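Local coordinates for protein peptide chain release factor subunit 1 (Aeropyrum pernix, PDB 3AGK) that probably directs the termination of translation in response to the stop codons UAA, UAG and UGA, as an archaeal release factor of the eRF1 family, at residues A[283-288]-A[341-346]; A[317-322]-A[329-334]; A[353-356]-A[362-365]. All blocks are in the same frame, centred on the assembly; numbering follows the deposited sequence.

The three contacts show how one alpha/beta domain is layered. From the N terminus, helix 277-294 comes first, and interaction 1 joins it to strand 341-345, closing a loop with 52 residues between the two segments. Interaction 2 is nested inside that loop: strand 316-322 meets helix 328-335, seven residues further on at the closest ends. Interaction 3 opens only after interaction 1 has closed, and links helix 352-359 to the following strand, 362-366; no contacts cross. All three reach one mixed sheet, in which 316-322 lies between 341-345 and 362-366. Interactions 1 and 3 cover one side of it, and interaction 2 covers the other.

Interaction 1 of 3, residues A[283-288]-A[341-346]; sequences VNAMEE and QVIVVP
Ala285 and Met286, consecutive residues of a helix, each meet one residue of the strand 341-345, and the two differ in how far the side chain must extend. Ala285 aims its methyl directly at the strand, where CB lies 3.9 Å from CG1 of Ile343. The methylene does the touching here: Ile343 places CG1 anti to its carbonyl carbon, and the bend at chi2 (-70°) turns CD1 aside from the line of approach. Met286 works by reach. Its chain bends at chi2, and the terminal methyl CE arrives at Val345 across the isopropyl group, the two side chains crossing at about a right angle. CE lies 3.8 Å from Val345 CG2 and 4.1 Å from Val345 CG1, so it rests against both branches of the fork.

No hydrogen bond joins the helix to the strand, and only 141 Å² is buried between them, which suits a small, wholly apolar contact. The backbones can come close where the side chain is short: the CA atoms of Ala285 and Ile343 are 7.5 Å apart. The longer methionine serves where the separation grows, with the CA atoms of Met286 and Val345 8.4 Å apart.

In the next shell Leu320 touches Ala285, Ile343 and Val345 alike, filling in between helix and strand. Backbone hydrogen bonds from Gln341, Ile343 and Val345 fix the strand alongside strand 316-322, and a salt bridge from Glu288 to Lys317 ties the helix to that same neighbour. Helix 277-294 thus lies on one side of the sheet, reaching from the edge strand 341-345 past 316-322 to 362-366, with helix 352-359 beside it, where Ala352 and Phe355 also pack on Val345.

Interaction 2 of 3, residues A[317-322]-A[329-334]; sequences KTLLIH and EEWVEK
Strand 318-322 and helix 329-334 run almost exactly antiparallel, at 170°, with their axes approaching to 9.7 Å, a spacing bridged by Leu319 and Ile321. Ile321 extends fully toward the helix: with chi2 at 172°, CD1 is carried to the end of its reach and lies 3.6 Å from CB of Trp331. The same methyl also approaches Val332, with CD1 4.3 Å from its CG2, and so bridges two successive helical residues. Leu319, two residues earlier on the same side of the strand, sends its CD2 branch across the tryptophan side chain at about a right angle. That methyl lies 4.0 Å from Trp331 CB and 3.5 Å from the backbone O of Trp331, so the contact is mainly with the root of the residue, the ring lying a little farther off and obliquely.

The indole leads away from the strand, and other groups lie around it. Lys334, one turn on, holds NZ about 4.0 Å above one face, over the ring centre, and also makes a long salt bridge to Glu330. The NE1 of Trp331 is hydrogen-bonded to OD2 of Asp327, so the one polar atom of the indole has a partner despite burial.

The contact joins the first strand and the helix of a beta-alpha-beta unit, strand 316-322, helix 328-335 and strand 341-345, whose two strands are parallel neighbours. Lys317 and Thr318 both face Ile365 in a classic beta bulge. Helix 304-312 packs beside the contact, its Val307 touching both Leu319 and Trp331, and Leu362 of strand 362-366 touches both residues as well.

Interaction 3 of 3, residues A[353-356]-A[362-365]; sequences EWFL and LAGI
The ring of Phe355 meets strand 362-365 with its edge, while the terminal methyl of Met286 from helix 277-294 lies over one face, above CG, with Val345 CG2 on the same side. At the edge, in the ring plane, lies the methyl of Ala363, its CB 3.7 Å from Phe355 CE1. Near that plane too is the backbone N of Ala363, at 3.7 Å from CZ, whereas the N of Leu362 comes in obliquely, 3.6 Å from the same CZ. The carbonyl oxygen of Leu320 also sits near the ring edge at CZ. The ring therefore abuts the main chain at the start of the strand, and the small alanine lets it come in close.

Phe355 gets there by its first torsion. With CG anti to the backbone N (chi1 180°), the ring is carried forward from the helix toward the sheet, although the bond from CA to CB does not itself point there. The contact is apolar packing, with no hydrogen bond across it. Replacing Phe355 by an alanine is likely to open a gap between helix and strand, leaving Ala363 and the Met286 methyl without the ring they pack on.

On the backbone side, Phe355 is hydrogen-bonded to Gly361 in the short connection, and Ala363 to Leu320 of the adjoining strand. Leu362 turns its side chain to the opposite side of the sheet, where it meets Val307 and Trp331, while Ala363 also touches Phe289. Helices on both sides of a mixed sheet mark the alpha-beta-alpha sandwich of eRF1 domain 3, and here its last helix packs against the strand that follows it.

Interaction 1 of 3, residues A[283-288]-A[341-346]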
loop_
_atom_site.group_PDB
_atom_site.type_symbol
_atom_site.label_atom_id
_atom_site.label_comp_id
_atom_site.label_asym_id
_atom_site.label_seq_id
_atom_site.Cartn_x
_atom_site.Cartn_y
_atom_site.Cartn_z
ATOM N N VAL A 283 -7.681 10.299 11.699
ATOM C CA VAL A 283 -8.948 10.997 11.533
ATOM C C VAL A 283 -9.339 11.764 12.801
ATOM O O VAL A 283 -9.696 12.945 12.745
ATOM C CB VAL A 283 -10.101 10.025 11.140
ATOM C CG1 VAL A 283 -11.444 10.708 11.283
ATOM C CG2 VAL A 283 -9.923 9.505 9.704
ATOM N N ASN A 284 -9.290 11.100 13.952
ATOM C CA ASN A 284 -9.619 11.796 15.194
ATOM C C ASN A 284 -8.718 13.003 15.453
ATOM O O ASN A 284 -9.183 14.033 15.941
ATOM C CB ASN A 284 -9.593 10.843 16.376
ATOM C CG ASN A 284 -10.703 9.836 16.312
ATOM O OD1 ASN A 284 -11.738 10.080 15.684
ATOM N ND2 ASN A 284 -10.496 8.693 16.944
ATOM N N ALA A 285 -7.441 12.889 15.100
ATOM C CA ALA A 285 -6.516 13.991 15.314
ATOM C C ALA A 285 -6.923 15.180 14.448
ATOM O O ALA A 285 -7.001 16.313 14.934
ATOM C CB ALA A 285 -5.081 13.566 15.031
ATOM N N MET A 286 -7.193 14.920 13.171
ATOM C CA MET A 286 -7.644 15.969 12.248
ATOM C C MET A 286 -8.904 16.690 12.732
ATOM O O MET A 286 -8.998 17.914 12.672
ATOM C CB MET A 286 -7.904 15.388 10.867
ATOM C CG MET A 286 -6.828 15.704 9.873
ATOM S SD MET A 286 -6.646 17.459 9.481
ATOM C CE MET A 286 -4.964 17.369 8.918
ATOM N N GLU A 287 -9.875 15.919 13.203
ATOM C CA GLU A 287 -11.103 16.492 13.741
ATOM C C GLU A 287 -10.876 17.299 15.018
ATOM O O GLU A 287 -11.424 18.391 15.169
ATOM C CB GLU A 287 -12.151 15.404 13.968
ATOM C CG GLU A 287 -12.640 14.771 12.680
ATOM C CD GLU A 287 -13.605 13.625 12.930
ATOM O OE1 GLU A 287 -14.057 13.002 11.940
ATOM O OE2 GLU A 287 -13.906 13.347 14.116
ATOM N N GLU A 288 -10.081 16.768 15.941
ATOM C CA GLU A 288 -9.752 17.522 17.144
ATOM C C GLU A 288 -9.093 18.862 16.776
ATOM O O GLU A 288 -9.454 19.910 17.305
ATOM C CB GLU A 288 -8.833 16.715 18.060
ATOM C CG GLU A 288 -8.392 17.462 19.307
ATOM C CD GLU A 288 -7.511 16.620 20.223
ATOM O OE1 GLU A 288 -7.155 15.485 19.844
ATOM O OE2 GLU A 288 -7.166 17.100 21.323
ATOM N N GLN A 341 3.238 13.255 20.238
ATOM C CA GLN A 341 2.846 12.175 19.351
ATOM C C GLN A 341 2.763 12.679 17.918
ATOM O O GLN A 341 2.242 13.763 17.643
ATOM C CB GLN A 341 1.529 11.549 19.775
ATOM C CG GLN A 341 1.172 10.315 18.951
ATOM C CD GLN A 341 2.337 9.333 18.813
ATOM O OE1 GLN A 341 3.330 9.605 18.122
ATOM N NE2 GLN A 341 2.214 8.179 19.468
ATOM N N VAL A 342 3.306 11.889 17.006
ATOM C CA VAL A 342 3.276 12.235 15.603
ATOM C C VAL A 342 2.125 11.548 14.909
ATOM O O VAL A 342 1.966 10.337 15.012
ATOM C CB VAL A 342 4.551 11.790 14.903
ATOM C CG1 VAL A 342 4.460 12.088 13.405
ATOM C CG2 VAL A 342 5.763 12.470 15.545
ATOM N N ILE A 343 1.315 12.340 14.215
ATOM C CA ILE A 343 0.323 11.824 13.286
ATOM C C ILE A 343 0.734 12.262 11.876
ATOM O O ILE A 343 0.729 13.458 11.549
ATOM C CB ILE A 343 -1.088 12.386 13.586
ATOM C CG1 ILE A 343 -1.549 12.008 14.999
ATOM C CG2 ILE A 343 -2.096 11.934 12.515
ATOM C CD1 ILE A 343 -1.866 10.524 15.198
ATOM N N VAL A 344 1.126 11.305 11.049
ATOM C CA VAL A 344 1.394 11.628 9.658
ATOM C C VAL A 344 0.087 11.634 8.869
ATOM O O VAL A 344 -0.644 10.651 8.860
ATOM C CB VAL A 344 2.398 10.660 9.009
ATOM C CG1 VAL A 344 2.702 11.110 7.591
ATOM C CG2 VAL A 344 3.673 10.598 9.823
ATOM N N VAL A 345 -0.203 12.752 8.216
ATOM C CA VAL A 345 -1.437 12.895 7.460
ATOM C C VAL A 345 -1.251 12.439 6.014
ATOM O O VAL A 345 -0.528 13.074 5.243
ATOM C CB VAL A 345 -1.954 14.339 7.488
ATOM C CG1 VAL A 345 -3.187 14.486 6.581
ATOM C CG2 VAL A 345 -2.250 14.767 8.932
ATOM N N PRO A 346 -1.908 11.326 5.639
ATOM C CA PRO A 346 -1.700 10.824 4.279
ATOM C C PRO A 346 -2.389 11.736 3.273
ATOM O O PRO A 346 -3.365 12.410 3.611
ATOM C CB PRO A 346 -2.365 9.444 4.315
ATOM C CG PRO A 346 -3.451 9.587 5.343
ATOM C CD PRO A 346 -2.874 10.500 6.390
#

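Interaction 2 of 3, residues A[317-322]-A[329-334]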
loop_
_atom_site.group_PDB
_atom_site.type_symbol
_atom_site.label_atom_id
_atom_site.label_comp_id
_atom_site.label_asym_id
_atom_site.label_seq_id
_atom_site.Cartn_x
_atom_site.Cartn_y
_atom_site.Cartn_z
ATOM N N LYS A 317 1.001 18.246 22.340
ATOM C CA LYS A 317 0.642 16.839 22.562
ATOM C C LYS A 317 0.658 16.006 21.281
ATOM O O LYS A 317 1.124 14.867 21.281
ATOM C CB LYS A 317 -0.677 16.664 23.327
ATOM C CG LYS A 317 -1.925 16.928 22.548
ATOM C CD LYS A 317 -3.127 16.397 23.316
ATOM C CE LYS A 317 -4.388 16.465 22.473
ATOM N NZ LYS A 317 -5.442 15.521 22.947
ATOM N N THR A 318 0.174 16.572 20.180
ATOM C CA THR A 318 0.263 15.860 18.905
ATOM C C THR A 318 0.677 16.772 17.763
ATOM O O THR A 318 0.117 17.860 17.569
ATOM C CB THR A 318 -1.051 15.102 18.526
ATOM O OG1 THR A 318 -2.036 16.034 18.078
ATOM C CG2 THR A 318 -1.606 14.324 19.703
ATOM N N LEU A 319 1.669 16.308 17.012
ATOM C CA LEU A 319 2.134 16.984 15.806
ATOM C C LEU A 319 1.511 16.329 14.575
ATOM O O LEU A 319 1.686 15.134 14.351
ATOM C CB LEU A 319 3.656 16.870 15.714
ATOM C CG LEU A 319 4.399 17.685 14.660
ATOM C CD1 LEU A 319 4.022 19.145 14.774
ATOM C CD2 LEU A 319 5.903 17.518 14.809
ATOM N N LEU A 320 0.780 17.109 13.785
ATOM C CA LEU A 320 0.176 16.607 12.552
ATOM C C LEU A 320 1.041 17.035 11.388
ATOM O O LEU A 320 1.251 18.237 11.184
ATOM C CB LEU A 320 -1.224 17.175 12.362
ATOM C CG LEU A 320 -2.308 16.730 13.334
ATOM C CD1 LEU A 320 -3.170 17.900 13.734
ATOM C CD2 LEU A 320 -3.138 15.668 12.674
ATOM N N ILE A 321 1.549 16.060 10.636
ATOM C CA ILE A 321 2.456 16.357 9.529
ATOM C C ILE A 321 2.002 15.708 8.239
ATOM O O ILE A 321 1.930 14.480 8.148
ATOM C CB ILE A 321 3.886 15.872 9.815
ATOM C CG1 ILE A 321 4.279 16.171 11.263
ATOM C CG2 ILE A 321 4.879 16.501 8.823
ATOM C CD1 ILE A 321 5.597 15.551 11.662
ATOM N N HIS A 322 1.705 16.534 7.240
ATOM C CA HIS A 322 1.342 16.036 5.911
ATOM C C HIS A 322 2.517 15.281 5.273
ATOM O O HIS A 322 3.647 15.764 5.254
ATOM C CB HIS A 322 0.884 17.198 5.010
ATOM C CG HIS A 322 0.143 16.760 3.781
ATOM N ND1 HIS A 322 0.779 16.271 2.659
ATOM C CD2 HIS A 322 -1.182 16.766 3.490
ATOM C CE1 HIS A 322 -0.123 15.979 1.738
ATOM N NE2 HIS A 322 -1.321 16.273 2.220
ATOM N N GLU A 329 10.697 14.029 8.212
ATOM C CA GLU A 329 11.383 13.257 9.236
ATOM C C GLU A 329 12.026 14.159 10.276
ATOM O O GLU A 329 12.137 13.789 11.446
ATOM C CB GLU A 329 12.413 12.314 8.620
ATOM C CG GLU A 329 12.753 11.130 9.514
ATOM C CD GLU A 329 11.548 10.240 9.800
ATOM O OE1 GLU A 329 10.586 10.247 8.997
ATOM O OE2 GLU A 329 11.568 9.529 10.829
ATOM N N GLU A 330 12.439 15.347 9.849
ATOM C CA GLU A 330 13.022 16.310 10.772
ATOM C C GLU A 330 12.039 16.638 11.875
ATOM O O GLU A 330 12.377 16.566 13.055
ATOM C CB GLU A 330 13.449 17.573 10.041
ATOM C CG GLU A 330 14.674 17.365 9.177
ATOM C CD GLU A 330 15.085 18.621 8.454
ATOM O OE1 GLU A 330 15.676 18.506 7.358
ATOM O OE2 GLU A 330 14.810 19.724 8.979
ATOM N N TRP A 331 10.817 16.987 11.493
ATOM C CA TRP A 331 9.762 17.215 12.474
ATOM C C TRP A 331 9.464 15.984 13.336
ATOM O O TRP A 331 9.106 16.117 14.506
ATOM C CB TRP A 331 8.503 17.731 11.793
ATOM C CG TRP A 331 8.718 19.080 11.221
ATOM C CD1 TRP A 331 8.935 19.394 9.916
ATOM C CD2 TRP A 331 8.768 20.308 11.947
ATOM N NE1 TRP A 331 9.108 20.750 9.776
ATOM C CE2 TRP A 331 9.010 21.334 11.010
ATOM C CE3 TRP A 331 8.624 20.643 13.300
ATOM C CZ2 TRP A 331 9.113 22.671 11.382
ATOM C CZ3 TRP A 331 8.723 21.965 13.669
ATOM C CH2 TRP A 331 8.967 22.967 12.714
ATOM N N VAL A 332 9.630 14.792 12.769
ATOM C CA VAL A 332 9.468 13.561 13.539
ATOM C C VAL A 332 10.513 13.463 14.648
ATOM O O VAL A 332 10.185 13.213 15.807
ATOM C CB VAL A 332 9.544 12.311 12.647
ATOM C CG1 VAL A 332 9.668 11.064 13.497
ATOM C CG2 VAL A 332 8.316 12.220 11.758
ATOM N N GLU A 333 11.774 13.654 14.284
ATOM C CA GLU A 333 12.844 13.664 15.263
ATOM C C GLU A 333 12.529 14.686 16.347
ATOM O O GLU A 333 12.523 14.364 17.538
ATOM C CB GLU A 333 14.180 13.995 14.589
ATOM C CG GLU A 333 15.343 14.258 15.551
ATOM C CD GLU A 333 15.895 12.994 16.195
ATOM O OE1 GLU A 333 15.306 11.909 15.994
ATOM O OE2 GLU A 333 16.922 13.089 16.904
ATOM N N LYS A 334 12.259 15.920 15.926
ATOM C CA LYS A 334 11.945 16.996 16.855
ATOM C C LYS A 334 10.778 16.615 17.770
ATOM O O LYS A 334 10.741 17.012 18.931
ATOM C CB LYS A 334 11.652 18.291 16.090
ATOM C CG LYS A 334 12.759 18.683 15.088
ATOM C CD LYS A 334 12.414 19.937 14.262
ATOM C CE LYS A 334 13.346 20.120 13.058
ATOM N NZ LYS A 334 12.894 21.219 12.155
#

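Interaction 3 of 3, residues A[353-356]-A[362-365]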
loop_
_atom_site.group_PDB
_atom_site.type_symbol
_atom_site.label_atom_id
_atom_site.label_comp_id
_atom_site.label_asym_id
_atom_site.label_seq_id
_atom_site.Cartn_x
_atom_site.Cartn_y
_atom_site.Cartn_z
ATOM N N GLU A 353 -5.649 17.701 1.635
ATOM C CA GLU A 353 -5.302 18.794 0.736
ATOM C C GLU A 353 -5.592 20.172 1.350
ATOM O O GLU A 353 -4.848 21.122 1.143
ATOM C CB GLU A 353 -6.020 18.646 -0.609
ATOM C CG GLU A 353 -7.430 19.184 -0.633
ATOM C CD GLU A 353 -7.944 19.389 -2.054
ATOM O OE1 GLU A 353 -9.114 19.035 -2.322
ATOM O OE2 GLU A 353 -7.174 19.897 -2.902
ATOM N N TRP A 354 -6.684 20.270 2.096
ATOM C CA TRP A 354 -7.021 21.484 2.804
ATOM C C TRP A 354 -5.941 21.815 3.847
ATOM O O TRP A 354 -5.465 22.952 3.928
ATOM C CB TRP A 354 -8.376 21.311 3.487
ATOM C CG TRP A 354 -8.598 22.319 4.549
ATOM C CD1 TRP A 354 -9.012 23.609 4.380
ATOM C CD2 TRP A 354 -8.388 22.144 5.950
ATOM N NE1 TRP A 354 -9.083 24.245 5.596
ATOM C CE2 TRP A 354 -8.706 23.365 6.578
ATOM C CE3 TRP A 354 -7.969 21.071 6.739
ATOM C CZ2 TRP A 354 -8.618 23.542 7.960
ATOM C CZ3 TRP A 354 -7.893 21.238 8.098
ATOM C CH2 TRP A 354 -8.205 22.468 8.702
ATOM N N PHE A 355 -5.574 20.801 4.635
ATOM C CA PHE A 355 -4.525 20.892 5.642
ATOM C C PHE A 355 -3.204 21.384 5.057
ATOM O O PHE A 355 -2.544 22.261 5.626
ATOM C CB PHE A 355 -4.321 19.528 6.313
ATOM C CG PHE A 355 -3.241 19.519 7.382
ATOM C CD1 PHE A 355 -3.338 20.340 8.499
ATOM C CD2 PHE A 355 -2.146 18.666 7.281
ATOM C CE1 PHE A 355 -2.348 20.320 9.482
ATOM C CE2 PHE A 355 -1.156 18.646 8.256
ATOM C CZ PHE A 355 -1.256 19.476 9.355
ATOM N N LEU A 356 -2.820 20.807 3.925
ATOM C CA LEU A 356 -1.609 21.198 3.225
ATOM C C LEU A 356 -1.719 22.623 2.664
ATOM O O LEU A 356 -0.749 23.376 2.663
ATOM C CB LEU A 356 -1.333 20.222 2.071
ATOM C CG LEU A 356 -0.075 20.530 1.259
ATOM C CD1 LEU A 356 1.145 20.433 2.180
ATOM C CD2 LEU A 356 0.071 19.611 0.046
ATOM N N LEU A 362 1.542 21.370 8.263
ATOM C CA LEU A 362 2.227 21.291 9.563
ATOM C C LEU A 362 1.437 22.025 10.642
ATOM O O LEU A 362 1.270 23.242 10.574
ATOM C CB LEU A 362 3.602 21.957 9.467
ATOM C CG LEU A 362 4.866 21.473 10.191
ATOM C CD1 LEU A 362 5.653 22.691 10.720
ATOM C CD2 LEU A 362 4.615 20.474 11.276
ATOM N N ALA A 363 0.990 21.306 11.662
ATOM C CA ALA A 363 0.311 21.949 12.779
ATOM C C ALA A 363 0.374 21.073 14.016
ATOM O O ALA A 363 0.615 19.871 13.911
ATOM C CB ALA A 363 -1.137 22.286 12.426
ATOM N N GLY A 364 0.177 21.682 15.186
ATOM C CA GLY A 364 0.198 20.943 16.430
ATOM C C GLY A 364 -1.055 21.169 17.245
ATOM O O GLY A 364 -1.642 22.248 17.221
ATOM N N ILE A 365 -1.488 20.135 17.948
ATOM C CA ILE A 365 -2.458 20.326 19.008
ATOM C C ILE A 365 -1.671 20.458 20.328
ATOM O O ILE A 365 -0.829 19.622 20.647
ATOM C CB ILE A 365 -3.445 19.166 19.092
ATOM C CG1 ILE A 365 -4.176 18.987 17.754
ATOM C CG2 ILE A 365 -4.430 19.380 20.271
ATOM C CD1 ILE A 365 -4.944 17.660 17.647
#